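Local structure of ESSC (Geobacillus thermodenitrificans, 5FWH) at residues A[166-171]-A[176-181]. The protein is a component of the bacterial type VII secretion apparatus, an FtsK/SpoIIIE-type ATPase represented here by its N-terminal forkhead-associated region. Residues are numbered along the deposited sequence; the frame is centred on the assembly and turned at random.
Sequences MQFVFI and LAVTSS
Phe170 and Leu176 face each other as a non-hydrogen-bonded pair of two antiparallel strands. The Leu176 methyl CD1 lies over one face of the Phe170 ring, 4.0 Å from the ring centroid and only 4° off the normal, a CH-pi contact. The first torsion of Leu176 carries CG a little away from the ring; the second (chi2 66°) folds CD1 back over its centre. Stacking with Trp132 gives the Phe170 ring an aromatic partner outside the hairpin. Replacing Phe170 by alanine removes the ring, and this would probably leave Leu176 CD1 without the face it packs on and Trp132 without its stacking partner.

The same buried face continues with Phe168 and Val178, whose side chains run side by side. Val178 CG2 meets the Phe168 ring obliquely, 3.9 Å from CD2. The other methyl of Val178, CG1, serves Met166, a selenomethionine. The Met166 chain bends at its third torsion (chi3 97°), which brings CE to 3.6 Å from Val178 CG1. Ile116 touches both Phe168 and Val178, and Phe123 meets the Phe168 ring edge-to-face.

Gln167, Val169, Ala177 and Thr179 occupy the reverse face. Their backbones form two pairs of reciprocal hydrogen bonds. Thr179 N reaches Gln167 O at 2.7 Å, and Val169 N reaches Ala177 O at 2.8 Å. On this side Gln167 OE1 accepts a bond from a water, 2.8 Å away, and another from Gln3 NE2. That water also makes a weak bond to Thr179 O.

Strand 161-163 flanks residues 166-170, and strand 94-99 flanks 176-180. The arrangement is a beta hairpin inside an antiparallel sheet, with one apolar face turned to strands of a second sheet, as in the beta sandwich of forkhead-associated domains.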
loop_
_atom_site.group_PDB
_atom_site.type_symbol
_atom_site.label_atom_id
_atom_site.label_comp_id
_atom_site.label_asym_id
_atom_site.label_seq_id
_atom_site.Cartn_x
_atom_site.Cartn_y
_atom_site.Cartn_z
HETATM N N MSE A 166 1.978 -0.288 3.306
HETATM C CA MSE A 166 1.116 -0.906 4.344
HETATM C C MSE A 166 -0.264 -1.343 3.826
HETATM O O MSE A 166 -0.733 -0.788 2.880
HETATM C CB MSE A 166 1.031 0.172 5.417
HETATM C CG MSE A 166 2.287 0.385 6.348
HETATM SE SE MSE A 166 1.605 1.531 7.817
HETATM C CE MSE A 166 1.249 0.097 9.103
ATOM N N GLN A 167 -0.920 -2.302 4.463
ATOM C CA GLN A 167 -2.329 -2.642 4.185
ATOM C C GLN A 167 -3.089 -2.878 5.438
ATOM O O GLN A 167 -2.531 -3.433 6.388
ATOM C CB GLN A 167 -2.425 -3.923 3.451
ATOM C CG GLN A 167 -1.738 -3.906 2.136
ATOM C CD GLN A 167 -1.547 -5.329 1.680
ATOM O OE1 GLN A 167 -0.396 -5.790 1.464
ATOM N NE2 GLN A 167 -2.690 -6.071 1.613
ATOM N N PHE A 168 -4.355 -2.432 5.448
ATOM C CA PHE A 168 -5.275 -2.539 6.581
ATOM C C PHE A 168 -6.528 -3.216 6.104
ATOM O O PHE A 168 -7.102 -2.774 5.097
ATOM C CB PHE A 168 -5.663 -1.184 7.123
ATOM C CG PHE A 168 -4.482 -0.306 7.493
ATOM C CD1 PHE A 168 -3.806 0.390 6.516
ATOM C CD2 PHE A 168 -4.113 -0.152 8.798
ATOM C CE1 PHE A 168 -2.746 1.231 6.818
ATOM C CE2 PHE A 168 -3.010 0.619 9.125
ATOM C CZ PHE A 168 -2.342 1.316 8.124
ATOM N N VAL A 169 -6.920 -4.313 6.761
ATOM C CA VAL A 169 -8.140 -5.078 6.368
ATOM C C VAL A 169 -8.892 -5.472 7.618
ATOM O O VAL A 169 -8.304 -6.057 8.514
ATOM C CB VAL A 169 -7.840 -6.358 5.568
ATOM C CG1 VAL A 169 -9.113 -6.891 4.932
ATOM C CG2 VAL A 169 -6.838 -6.079 4.454
ATOM N N PHE A 170 -10.169 -5.091 7.726
ATOM C CA PHE A 170 -11.021 -5.647 8.765
ATOM C C PHE A 170 -11.332 -7.100 8.310
ATOM O O PHE A 170 -11.909 -7.361 7.216
ATOM C CB PHE A 170 -12.307 -4.823 8.979
ATOM C CG PHE A 170 -12.113 -3.644 9.918
ATOM C CD1 PHE A 170 -12.021 -3.844 11.285
ATOM C CD2 PHE A 170 -11.963 -2.355 9.414
ATOM C CE1 PHE A 170 -11.816 -2.786 12.136
ATOM C CE2 PHE A 170 -11.748 -1.281 10.246
ATOM C CZ PHE A 170 -11.671 -1.493 11.626
ATOM N N ILE A 171 -10.916 -8.036 9.126
ATOM C CA ILE A 171 -11.281 -9.425 8.901
ATOM C C ILE A 171 -12.760 -9.559 9.278
ATOM O O ILE A 171 -13.537 -10.165 8.558
ATOM C CB ILE A 171 -10.516 -10.382 9.824
ATOM C CG1 ILE A 171 -9.004 -10.337 9.566
ATOM C CG2 ILE A 171 -11.067 -11.798 9.691
ATOM C CD1 ILE A 171 -8.561 -10.774 8.194
ATOM N N LEU A 176 -8.774 -6.227 13.118
ATOM C CA LEU A 176 -8.111 -5.392 12.130
ATOM C C LEU A 176 -6.718 -5.920 11.850
ATOM O O LEU A 176 -5.907 -6.008 12.780
ATOM C CB LEU A 176 -8.052 -3.969 12.657
ATOM C CG LEU A 176 -7.243 -3.019 11.806
ATOM C CD1 LEU A 176 -7.948 -2.853 10.465
ATOM C CD2 LEU A 176 -7.072 -1.729 12.570
ATOM N N ALA A 177 -6.466 -6.308 10.600
ATOM C CA ALA A 177 -5.190 -6.842 10.225
ATOM C C ALA A 177 -4.447 -5.781 9.494
ATOM O O ALA A 177 -5.010 -5.056 8.651
ATOM C CB ALA A 177 -5.302 -8.087 9.394
ATOM N N VAL A 178 -3.216 -5.621 9.908
ATOM C CA VAL A 178 -2.288 -4.669 9.336
ATOM C C VAL A 178 -1.067 -5.342 8.756
ATOM O O VAL A 178 -0.456 -6.094 9.473
ATOM C CB VAL A 178 -1.821 -3.710 10.433
ATOM C CG1 VAL A 178 -0.837 -2.680 9.846
ATOM C CG2 VAL A 178 -3.053 -3.102 11.060
ATOM N N THR A 179 -0.714 -5.132 7.482
ATOM C CA THR A 179 0.487 -5.789 6.932
ATOM C C THR A 179 1.428 -4.698 6.520
ATOM O O THR A 179 0.987 -3.678 6.014
ATOM C CB THR A 179 0.168 -6.728 5.774
ATOM O OG1 THR A 179 -0.777 -7.661 6.277
ATOM C CG2 THR A 179 1.407 -7.492 5.307
ATOM N N SER A 180 2.707 -4.934 6.756
ATOM C CA SER A 180 3.699 -3.896 6.700
ATOM C C SER A 180 5.040 -4.518 6.486
ATOM O O SER A 180 5.337 -5.558 7.033
ATOM C CB SER A 180 3.783 -3.185 8.032
ATOM O OG SER A 180 4.693 -2.123 7.965
ATOM N N SER A 181 5.883 -3.810 5.768
ATOM C CA SER A 181 7.286 -4.169 5.672
ATOM C C SER A 181 8.089 -3.790 6.899
ATOM O O SER A 181 9.186 -4.238 6.998
ATOM C CB SER A 181 7.939 -3.628 4.379
ATOM O OG SER A 181 7.226 -2.523 3.833
HETATM O O HOH W 1 1.747 -4.603 2.863
HETATM O O HOH W 2 -3.337 -6.713 6.231
#